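Local coordinates for PvdO (Pseudomonas aeruginosa, PDB 5HHA), which belongs to the formylglycine-generating-enzyme family, binds calcium and probably acts in the periplasm during maturation of the pyoverdine chromophore, at residues Met42-Gly53 and Leu68-Ile79; Asp212-Trp220 and Asn252-Ser263. All coordinates share one frame; numbering follows the deposited sequence.

How the interactions relate
Both contacts lie within the family domain and reach the same mixed sheet, their centres about 20 Å apart. Interaction 1 comes first along the chain and is complete before interaction 2 begins. It pairs strand 42-52 with strands 69-73 and 77-80. Strand 278-285 joins the two regions, running antiparallel to 77-80 and parallel to 218-221, where the first segment of interaction 2 ends. The contacts also touch directly, with Ile-79 CD1 packed 3.6 Å from Met-213 CE. Interaction 1 thus builds an outer, partly buried part of the sheet, whereas interaction 2 is a buried junction of loops beside residues that bind calcium.

Interaction 1: residues Met42-Gly53 and Leu68-Ile79; sequences MVVLPAGSFTMG and LHDVTFAKPFAI
Two antiparallel ladders join 42-53 to 68-79: Val-43 to Leu-45 pair with Ile-79 to Phe-77, and Gly-48 to Met-52 with Phe-73 to His-69. Between them, where the register slips by one residue, Ala-47 CB packs 4.0 Å from Pro-76 CD. In the first ladder, Leu-45 CD1 wedges between the Phe-77 ring and Ile-79, reaching Phe-77 CZ at 3.8 Å and Ile-79 CD1 at 3.9 Å, while Leu-45 CB sits over one face of that ring near its rim. Strand 42-52 pairs in turn with strands 77-80 and 69-73 within the larger mixed sheet of the domain, and strand 32-33 pairs with it as well. In the second ladder, Phe-50 and Phe-73 meet rim to rim, Phe-50 CE1 lying 3.6 Å from Phe-73 CE2, with planes only 17° apart; Tyr-159 of helix 154-162 meets both rings. Met-52 runs out extended from a CG anti to the backbone N (chi1 -172°), which carries it alongside His-69: its CB lies over the imidazole face, and Met-52 SD comes obliquely within 3.6 Å of His-69 NE2. His-69 ND1 is bonded to Pro-67 O. On the other face of the second ladder the pairs are polar: Ser-49 OG and Thr-72 OG1 share a 2.8 Å hydrogen bond, and Thr-51 OG1 donates to Asp-70 OD1 at 2.7 Å, approaching from above the carboxylate plane.

Interaction 2: residues Asp212-Trp220 and Asn252-Ser263; sequences DMHGNVYEW and NDWGEPPIFSRS
The loop entering strand 218-220 is gripped by the loop 252-263 through the backbone bond Trp-254 N to Asn-216 O (2.9 Å), whose donor stands above the carbonyl plane, and type I turns at Asp-212 to Gly-215 and Asp-253 to Glu-256 shape the two loops. His-214 and Ser-261 hold each other twice. Ser-261 OG donates to His-214 O at 2.7 Å, while His-214 ND1, with the acceptor close to its ring plane, donates to Ser-261 O at 3.1 Å from nearly on the line of the Ser-261 C=O bond. Ser-261 OG also accepts from Asn-252 ND2 at 2.9 Å in a nearly straight bond (170°) lying in the amide plane. A second bond from ND2 goes to Pro-257 O, so two acceptors fix the rotation of this amide. With CG anti to the backbone N (chi1 -164°), the Asn-252 side chain reaches back into its own loop, and Asn-252 CA packs over one face of the Tyr-218 ring, 4.0 Å from the centroid. Asp-253 OD2 meets the edge of that ring, 3.3 Å from Tyr-218 CD2, as OD1 closes an Asx turn onto Gly-255 N. A water links Tyr-218 OH, Asn-252 OD1 and Glu-256 OE1; the phenol is also bonded to Asn-267. Asn-216 and Ser-261 lie beside the calcium ligands Asn-186 and Thr-187. The segment Gly-215 to Trp-220 reads GNVYEW, a variant of the GNVWEW-type signature of formylglycine-generating-enzyme domains, here packed next to the calcium site.

Interaction 1: residues Met42-Gly53 and Leu68-Ile79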
loop_
_atom_site.group_PDB
_atom_site.type_symbol
_atom_site.label_atom_id
_atom_site.label_comp_id
_atom_site.label_asym_id
_atom_site.label_seq_id
_atom_site.Cartn_x
_atom_site.Cartn_y
_atom_site.Cartn_z
ATOM N N MET A 42 -0.949 -1.272 13.792
ATOM C CA MET A 42 -0.638 0.072 13.342
ATOM C C MET A 42 0.729 0.495 13.860
ATOM O O MET A 42 1.149 0.103 14.968
ATOM C CB MET A 42 -1.687 1.020 13.872
ATOM C CG MET A 42 -3.088 0.636 13.501
ATOM S SD MET A 42 -3.401 0.495 11.734
ATOM C CE MET A 42 -3.257 2.227 11.220
ATOM N N VAL A 43 1.442 1.297 13.074
ATOM C CA VAL A 43 2.714 1.862 13.503
ATOM C C VAL A 43 2.646 3.377 13.339
ATOM O O VAL A 43 2.128 3.901 12.350
ATOM C CB VAL A 43 3.922 1.236 12.735
ATOM C CG1 VAL A 43 3.843 1.490 11.214
ATOM C CG2 VAL A 43 5.248 1.726 13.303
ATOM N N VAL A 44 3.148 4.085 14.346
ATOM C CA VAL A 44 3.172 5.535 14.309
ATOM C C VAL A 44 4.311 6.032 13.429
ATOM O O VAL A 44 5.462 5.672 13.638
ATOM C CB VAL A 44 3.331 6.129 15.738
ATOM C CG1 VAL A 44 3.409 7.654 15.696
ATOM C CG2 VAL A 44 2.185 5.676 16.647
ATOM N N LEU A 45 3.956 6.843 12.442
ATOM C CA LEU A 45 4.932 7.549 11.612
ATOM C C LEU A 45 5.155 8.951 12.160
ATOM O O LEU A 45 4.236 9.607 12.600
ATOM C CB LEU A 45 4.466 7.635 10.151
ATOM C CG LEU A 45 4.122 6.307 9.455
ATOM C CD1 LEU A 45 3.944 6.550 7.955
ATOM C CD2 LEU A 45 5.188 5.273 9.669
ATOM N N PRO A 46 6.396 9.440 12.086
ATOM C CA PRO A 46 6.721 10.759 12.622
ATOM C C PRO A 46 6.198 11.873 11.753
ATOM O O PRO A 46 6.000 11.725 10.542
ATOM C CB PRO A 46 8.249 10.756 12.616
ATOM C CG PRO A 46 8.619 9.830 11.547
ATOM C CD PRO A 46 7.574 8.747 11.554
ATOM N N ALA A 47 5.919 13.008 12.373
ATOM C CA ALA A 47 5.765 14.248 11.645
ATOM C C ALA A 47 7.083 14.580 10.964
ATOM O O ALA A 47 8.130 14.113 11.380
ATOM C CB ALA A 47 5.367 15.365 12.590
ATOM N N GLY A 48 7.031 15.389 9.914
ATOM C CA GLY A 48 8.220 15.788 9.183
ATOM C C GLY A 48 7.904 16.018 7.730
ATOM O O GLY A 48 6.767 15.849 7.306
ATOM N N SER A 49 8.922 16.400 6.970
ATOM C CA SER A 49 8.806 16.596 5.536
ATOM C C SER A 49 9.656 15.585 4.814
ATOM O O SER A 49 10.605 15.021 5.360
ATOM C CB SER A 49 9.301 17.984 5.129
ATOM O OG SER A 49 8.525 18.984 5.711
ATOM N N PHE A 50 9.312 15.363 3.560
ATOM C CA PHE A 50 10.149 14.534 2.702
ATOM C C PHE A 50 10.030 14.987 1.265
ATOM O O PHE A 50 9.106 15.679 0.913
ATOM C CB PHE A 50 9.796 13.032 2.817
ATOM C CG PHE A 50 8.613 12.599 1.965
ATOM C CD1 PHE A 50 7.320 13.065 2.197
ATOM C CD2 PHE A 50 8.807 11.695 0.916
ATOM C CE1 PHE A 50 6.267 12.646 1.406
ATOM C CE2 PHE A 50 7.750 11.288 0.124
ATOM C CZ PHE A 50 6.480 11.750 0.385
ATOM N N THR A 51 10.963 14.563 0.429
ATOM C CA THR A 51 10.889 14.852 -0.982
ATOM C C THR A 51 10.188 13.699 -1.699
ATOM O O THR A 51 10.625 12.540 -1.625
ATOM C CB THR A 51 12.305 15.045 -1.569
ATOM O OG1 THR A 51 12.968 16.108 -0.874
ATOM C CG2 THR A 51 12.255 15.342 -3.063
ATOM N N MET A 52 9.114 14.032 -2.387
ATOM C CA MET A 52 8.300 13.067 -3.105
ATOM C C MET A 52 8.591 13.139 -4.587
ATOM O O MET A 52 8.771 14.239 -5.151
ATOM C CB MET A 52 6.826 13.381 -2.848
ATOM C CG MET A 52 5.868 12.327 -3.376
ATOM S SD MET A 52 4.165 12.782 -2.979
ATOM C CE MET A 52 3.269 11.354 -3.581
ATOM N N GLY A 53 8.635 11.973 -5.224
ATOM C CA GLY A 53 8.947 11.858 -6.632
ATOM C C GLY A 53 10.291 11.198 -6.821
ATOM O O GLY A 53 10.886 10.666 -5.863
ATOM N N LEU A 68 9.959 16.471 -8.595
ATOM C CA LEU A 68 10.322 16.310 -7.206
ATOM C C LEU A 68 9.721 17.469 -6.451
ATOM O O LEU A 68 9.800 18.627 -6.906
ATOM C CB LEU A 68 11.828 16.342 -7.070
ATOM C CG LEU A 68 12.564 15.122 -7.599
ATOM C CD1 LEU A 68 14.024 15.443 -7.858
ATOM C CD2 LEU A 68 12.414 14.001 -6.584
ATOM N N HIS A 69 9.129 17.209 -5.296
ATOM C CA HIS A 69 8.484 18.292 -4.541
ATOM C C HIS A 69 8.404 17.842 -3.100
ATOM O O HIS A 69 8.189 16.652 -2.802
ATOM C CB HIS A 69 7.094 18.628 -5.117
ATOM C CG HIS A 69 6.115 17.495 -5.008
ATOM N ND1 HIS A 69 6.231 16.338 -5.751
ATOM C CD2 HIS A 69 5.060 17.308 -4.177
ATOM C CE1 HIS A 69 5.264 15.503 -5.411
ATOM N NE2 HIS A 69 4.541 16.067 -4.456
ATOM N N ASP A 70 8.572 18.769 -2.158
ATOM C CA ASP A 70 8.627 18.406 -0.760
ATOM C C ASP A 70 7.227 18.483 -0.153
ATOM O O ASP A 70 6.452 19.384 -0.439
ATOM C CB ASP A 70 9.588 19.308 -0.002
ATOM C CG ASP A 70 11.035 19.000 -0.311
ATOM O OD1 ASP A 70 11.324 18.235 -1.243
ATOM O OD2 ASP A 70 11.910 19.603 0.340
ATOM N N VAL A 71 6.904 17.475 0.635
ATOM C CA VAL A 71 5.598 17.335 1.271
ATOM C C VAL A 71 5.800 17.284 2.774
ATOM O O VAL A 71 6.726 16.653 3.271
ATOM C CB VAL A 71 4.890 16.052 0.778
ATOM C CG1 VAL A 71 3.570 15.835 1.481
ATOM C CG2 VAL A 71 4.699 16.114 -0.688
ATOM N N THR A 72 4.906 17.974 3.479
ATOM C CA THR A 72 4.988 18.127 4.926
ATOM C C THR A 72 3.830 17.479 5.655
ATOM O O THR A 72 2.682 17.675 5.287
ATOM C CB THR A 72 5.006 19.637 5.280
ATOM O OG1 THR A 72 6.180 20.230 4.707
ATOM C CG2 THR A 72 4.970 19.885 6.778
ATOM N N PHE A 73 4.156 16.680 6.663
ATOM C CA PHE A 73 3.187 16.086 7.582
ATOM C C PHE A 73 3.359 16.803 8.910
ATOM O O PHE A 73 4.343 16.612 9.605
ATOM C CB PHE A 73 3.411 14.573 7.750
ATOM C CG PHE A 73 3.368 13.844 6.463
ATOM C CD1 PHE A 73 2.181 13.490 5.906
ATOM C CD2 PHE A 73 4.539 13.580 5.775
ATOM C CE1 PHE A 73 2.141 12.843 4.679
ATOM C CE2 PHE A 73 4.502 12.918 4.545
ATOM C CZ PHE A 73 3.295 12.572 4.009
ATOM N N ALA A 74 2.411 17.676 9.233
ATOM C CA ALA A 74 2.526 18.507 10.447
ATOM C C ALA A 74 2.400 17.672 11.729
ATOM O O ALA A 74 2.965 18.016 12.776
ATOM C CB ALA A 74 1.486 19.630 10.428
ATOM N N LYS A 75 1.690 16.550 11.650
ATOM C CA LYS A 75 1.381 15.749 12.822
ATOM C C LYS A 75 1.732 14.289 12.579
ATOM O O LYS A 75 1.562 13.771 11.457
ATOM C CB LYS A 75 -0.114 15.840 13.150
ATOM C CG LYS A 75 -0.590 17.239 13.499
ATOM C CD LYS A 75 -1.989 17.227 14.086
ATOM C CE LYS A 75 -2.367 18.632 14.548
ATOM N NZ LYS A 75 -3.684 18.674 15.255
ATOM N N PRO A 76 2.211 13.606 13.610
ATOM C CA PRO A 76 2.355 12.156 13.465
ATOM C C PRO A 76 1.002 11.487 13.194
ATOM O O PRO A 76 -0.054 12.007 13.540
ATOM C CB PRO A 76 2.941 11.720 14.805
ATOM C CG PRO A 76 2.581 12.805 15.758
ATOM C CD PRO A 76 2.470 14.072 14.985
ATOM N N PHE A 77 1.041 10.341 12.518
ATOM C CA PHE A 77 -0.168 9.604 12.164
ATOM C C PHE A 77 0.237 8.150 12.051
ATOM O O PHE A 77 1.420 7.830 11.935
ATOM C CB PHE A 77 -0.772 10.109 10.849
ATOM C CG PHE A 77 0.129 9.944 9.669
ATOM C CD1 PHE A 77 1.171 10.819 9.438
ATOM C CD2 PHE A 77 -0.094 8.909 8.759
ATOM C CE1 PHE A 77 2.010 10.654 8.334
ATOM C CE2 PHE A 77 0.717 8.748 7.648
ATOM C CZ PHE A 77 1.766 9.606 7.437
ATOM N N ALA A 78 -0.727 7.240 12.130
ATOM C CA ALA A 78 -0.425 5.814 12.056
ATOM C C ALA A 78 -0.859 5.230 10.714
ATOM O O ALA A 78 -1.855 5.654 10.137
ATOM C CB ALA A 78 -1.121 5.088 13.195
ATOM N N ILE A 79 -0.118 4.225 10.271
ATOM C CA ILE A 79 -0.543 3.391 9.142
ATOM C C ILE A 79 -0.420 1.951 9.551
ATOM O O ILE A 79 0.304 1.625 10.474
ATOM C CB ILE A 79 0.264 3.676 7.832
ATOM C CG1 ILE A 79 1.713 3.223 7.971
ATOM C CG2 ILE A 79 0.161 5.119 7.409
ATOM C CD1 ILE A 79 2.438 3.181 6.607
#

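Interaction 2: residues Asp212-Trp220 and Asn252-Ser263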
loop_
_atom_site.group_PDB
_atom_site.type_symbol
_atom_site.label_atom_id
_atom_site.label_comp_id
_atom_site.label_asym_id
_atom_site.label_seq_id
_atom_site.Cartn_x
_atom_site.Cartn_y
_atom_site.Cartn_z
ATOM N N ASP A 212 6.648 -4.644 3.651
ATOM C CA ASP A 212 6.058 -4.933 2.336
ATOM C C ASP A 212 5.740 -3.693 1.505
ATOM O O ASP A 212 4.899 -3.772 0.609
ATOM C CB ASP A 212 4.829 -5.846 2.456
ATOM C CG ASP A 212 5.176 -7.229 2.966
ATOM O OD1 ASP A 212 6.085 -7.881 2.395
ATOM O OD2 ASP A 212 4.549 -7.685 3.958
ATOM N N MET A 213 6.419 -2.581 1.753
ATOM C CA MET A 213 6.171 -1.403 0.942
ATOM C C MET A 213 6.720 -1.542 -0.481
ATOM O O MET A 213 6.408 -0.719 -1.340
ATOM C CB MET A 213 6.742 -0.163 1.617
ATOM C CG MET A 213 5.842 0.398 2.715
ATOM S SD MET A 213 4.440 1.278 1.989
ATOM C CE MET A 213 3.756 2.099 3.401
ATOM N N HIS A 214 7.534 -2.555 -0.749
ATOM C CA HIS A 214 8.191 -2.712 -2.050
ATOM C C HIS A 214 7.837 -3.975 -2.779
ATOM O O HIS A 214 8.478 -4.337 -3.757
ATOM C CB HIS A 214 9.691 -2.485 -1.902
ATOM C CG HIS A 214 9.973 -1.171 -1.250
ATOM N ND1 HIS A 214 10.192 0.025 -1.909
ATOM C CD2 HIS A 214 9.943 -0.875 0.056
ATOM C CE1 HIS A 214 10.296 0.997 -1.014
ATOM N NE2 HIS A 214 10.169 0.461 0.189
ATOM N N GLY A 215 6.775 -4.645 -2.343
ATOM C CA GLY A 215 6.288 -5.800 -3.078
ATOM C C GLY A 215 4.990 -6.335 -2.496
ATOM O O GLY A 215 4.270 -5.652 -1.745
ATOM N N ASN A 216 4.709 -7.577 -2.856
ATOM C CA ASN A 216 3.558 -8.339 -2.382
ATOM C C ASN A 216 2.297 -7.970 -3.165
ATOM O O ASN A 216 1.870 -8.734 -4.029
ATOM C CB ASN A 216 3.409 -8.307 -0.850
ATOM C CG ASN A 216 2.989 -9.653 -0.280
ATOM O OD1 ASN A 216 2.931 -10.641 -0.996
ATOM N ND2 ASN A 216 2.716 -9.690 1.024
ATOM N N VAL A 217 1.697 -6.805 -2.889
ATOM C CA VAL A 217 0.558 -6.318 -3.645
ATOM C C VAL A 217 0.657 -4.820 -3.846
ATOM O O VAL A 217 1.236 -4.105 -3.026
ATOM C CB VAL A 217 -0.799 -6.612 -2.911
ATOM C CG1 VAL A 217 -1.095 -8.091 -2.880
ATOM C CG2 VAL A 217 -0.831 -6.072 -1.499
ATOM N N TYR A 218 0.066 -4.353 -4.937
ATOM C CA TYR A 218 -0.290 -2.925 -5.014
ATOM C C TYR A 218 -1.300 -2.596 -3.924
ATOM O O TYR A 218 -1.932 -3.501 -3.358
ATOM C CB TYR A 218 -0.926 -2.628 -6.373
ATOM C CG TYR A 218 0.054 -2.208 -7.448
ATOM C CD1 TYR A 218 0.372 -0.867 -7.609
ATOM C CD2 TYR A 218 0.645 -3.130 -8.303
ATOM C CE1 TYR A 218 1.235 -0.441 -8.601
ATOM C CE2 TYR A 218 1.519 -2.705 -9.309
ATOM C CZ TYR A 218 1.814 -1.355 -9.434
ATOM O OH TYR A 218 2.653 -0.857 -10.439
ATOM N N GLU A 219 -1.486 -1.311 -3.669
ATOM C CA GLU A 219 -2.376 -0.838 -2.626
ATOM C C GLU A 219 -3.190 0.331 -3.117
ATOM O O GLU A 219 -2.645 1.284 -3.690
ATOM C CB GLU A 219 -1.591 -0.334 -1.424
ATOM C CG GLU A 219 -0.796 -1.414 -0.713
ATOM C CD GLU A 219 0.230 -0.848 0.235
ATOM O OE1 GLU A 219 0.110 0.341 0.618
ATOM O OE2 GLU A 219 1.158 -1.597 0.621
ATOM N N TRP A 220 -4.487 0.322 -2.822
ATOM C CA TRP A 220 -5.286 1.509 -3.018
ATOM C C TRP A 220 -4.796 2.657 -2.129
ATOM O O TRP A 220 -4.443 2.440 -0.967
ATOM C CB TRP A 220 -6.741 1.246 -2.633
ATOM C CG TRP A 220 -7.446 0.266 -3.496
ATOM C CD1 TRP A 220 -7.791 -1.001 -3.145
ATOM C CD2 TRP A 220 -7.906 0.455 -4.849
ATOM N NE1 TRP A 220 -8.450 -1.607 -4.189
ATOM C CE2 TRP A 220 -8.521 -0.745 -5.244
ATOM C CE3 TRP A 220 -7.842 1.509 -5.766
ATOM C CZ2 TRP A 220 -9.095 -0.912 -6.495
ATOM C CZ3 TRP A 220 -8.412 1.337 -7.012
ATOM C CH2 TRP A 220 -9.020 0.127 -7.369
ATOM N N ASN A 252 3.895 -2.454 -5.493
ATOM C CA ASN A 252 4.107 -3.351 -6.628
ATOM C C ASN A 252 3.666 -4.745 -6.204
ATOM O O ASN A 252 3.772 -5.086 -5.029
ATOM C CB ASN A 252 5.593 -3.347 -7.012
ATOM C CG ASN A 252 5.849 -3.932 -8.373
ATOM O OD1 ASN A 252 4.989 -3.899 -9.250
ATOM N ND2 ASN A 252 7.060 -4.408 -8.578
ATOM N N ASP A 253 3.204 -5.557 -7.146
ATOM C CA ASP A 253 2.679 -6.867 -6.795
ATOM C C ASP A 253 3.591 -8.029 -7.153
ATOM O O ASP A 253 4.576 -7.918 -7.889
ATOM C CB ASP A 253 1.286 -7.075 -7.386
ATOM C CG ASP A 253 1.282 -7.195 -8.883
ATOM O OD1 ASP A 253 1.473 -8.302 -9.430
ATOM O OD2 ASP A 253 1.034 -6.150 -9.557
ATOM N N TRP A 254 3.194 -9.161 -6.593
ATOM C CA TRP A 254 3.834 -10.451 -6.753
ATOM C C TRP A 254 4.117 -10.851 -8.185
ATOM O O TRP A 254 5.010 -11.676 -8.415
ATOM C CB TRP A 254 2.964 -11.528 -6.096
ATOM C CG TRP A 254 1.579 -11.623 -6.632
ATOM C CD1 TRP A 254 0.461 -11.011 -6.138
ATOM C CD2 TRP A 254 1.146 -12.385 -7.766
ATOM N NE1 TRP A 254 -0.621 -11.327 -6.879
ATOM C CE2 TRP A 254 -0.246 -12.180 -7.890
ATOM C CE3 TRP A 254 1.795 -13.214 -8.690
ATOM C CZ2 TRP A 254 -1.007 -12.778 -8.898
ATOM C CZ3 TRP A 254 1.035 -13.818 -9.693
ATOM C CH2 TRP A 254 -0.351 -13.588 -9.795
ATOM N N GLY A 255 3.361 -10.367 -9.151
ATOM C CA GLY A 255 3.556 -10.759 -10.527
ATOM C C GLY A 255 4.437 -9.839 -11.351
ATOM O O GLY A 255 4.646 -10.100 -12.534
ATOM N N GLU A 256 4.977 -8.799 -10.743
ATOM C CA GLU A 256 5.641 -7.730 -11.469
ATOM C C GLU A 256 7.128 -7.693 -11.189
ATOM O O GLU A 256 7.600 -8.116 -10.138
ATOM C CB GLU A 256 5.044 -6.398 -11.017
ATOM C CG GLU A 256 3.593 -6.194 -11.409
ATOM C CD GLU A 256 3.395 -5.846 -12.848
ATOM O OE1 GLU A 256 3.974 -4.826 -13.319
ATOM O OE2 GLU A 256 2.597 -6.591 -13.485
ATOM N N PRO A 257 7.898 -7.155 -12.143
ATOM C CA PRO A 257 9.346 -7.071 -11.950
ATOM C C PRO A 257 9.741 -5.972 -10.951
ATOM O O PRO A 257 8.975 -5.008 -10.773
ATOM C CB PRO A 257 9.850 -6.775 -13.361
ATOM C CG PRO A 257 8.708 -6.036 -14.017
ATOM C CD PRO A 257 7.461 -6.678 -13.471
ATOM N N PRO A 258 10.908 -6.077 -10.320
ATOM C CA PRO A 258 11.286 -5.154 -9.239
ATOM C C PRO A 258 11.606 -3.733 -9.699
ATOM O O PRO A 258 11.653 -2.841 -8.874
ATOM C CB PRO A 258 12.505 -5.820 -8.621
ATOM C CG PRO A 258 13.079 -6.675 -9.729
ATOM C CD PRO A 258 11.890 -7.171 -10.493
ATOM N N ILE A 259 11.746 -3.501 -10.998
ATOM C CA ILE A 259 11.932 -2.150 -11.498
ATOM C C ILE A 259 10.723 -1.277 -11.142
ATOM O O ILE A 259 10.842 -0.056 -11.053
ATOM C CB ILE A 259 12.182 -2.181 -13.049
ATOM C CG1 ILE A 259 12.785 -0.887 -13.571
ATOM C CG2 ILE A 259 10.949 -2.570 -13.786
ATOM C CD1 ILE A 259 14.184 -0.612 -13.108
ATOM N N PHE A 260 9.564 -1.898 -10.891
ATOM C CA PHE A 260 8.378 -1.148 -10.475
ATOM C C PHE A 260 8.175 -1.131 -8.964
ATOM O O PHE A 260 7.188 -0.565 -8.494
ATOM C CB PHE A 260 7.139 -1.686 -11.186
ATOM C CG PHE A 260 7.249 -1.665 -12.676
ATOM C CD1 PHE A 260 7.600 -0.512 -13.341
ATOM C CD2 PHE A 260 7.001 -2.793 -13.430
ATOM C CE1 PHE A 260 7.721 -0.490 -14.720
ATOM C CE2 PHE A 260 7.110 -2.769 -14.803
ATOM C CZ PHE A 260 7.463 -1.610 -15.452
ATOM N N SER A 261 9.130 -1.669 -8.203
ATOM C CA SER A 261 9.057 -1.682 -6.754
ATOM C C SER A 261 9.662 -0.448 -6.108
ATOM O O SER A 261 9.559 -0.272 -4.885
ATOM C CB SER A 261 9.783 -2.908 -6.205
ATOM O OG SER A 261 9.031 -4.092 -6.430
ATOM N N ARG A 262 10.255 0.424 -6.917
ATOM C CA ARG A 262 10.916 1.619 -6.410
ATOM C C ARG A 262 9.916 2.469 -5.631
ATOM O O ARG A 262 8.734 2.539 -6.000
ATOM C CB ARG A 262 11.438 2.426 -7.597
ATOM C CG ARG A 262 12.411 1.682 -8.499
ATOM C CD ARG A 262 12.731 2.417 -9.809
ATOM N NE ARG A 262 11.506 2.649 -10.551
ATOM C CZ ARG A 262 10.836 3.788 -10.622
ATOM N NH1 ARG A 262 11.362 4.936 -10.198
ATOM N NH2 ARG A 262 9.673 3.809 -11.221
ATOM N N SER A 263 10.393 3.173 -4.609
ATOM C CA SER A 263 9.506 3.929 -3.734
ATOM C C SER A 263 8.656 4.960 -4.458
ATOM O O SER A 263 7.563 5.305 -3.982
ATOM C CB SER A 263 10.312 4.615 -2.653
ATOM O OG SER A 263 10.867 3.691 -1.743
HETATM O O HOH W 1 7.338 1.301 -3.115
HETATM O O HOH W 2 3.630 -2.897 -2.411
HETATM O O HOH W 3 4.099 -2.769 -11.617
#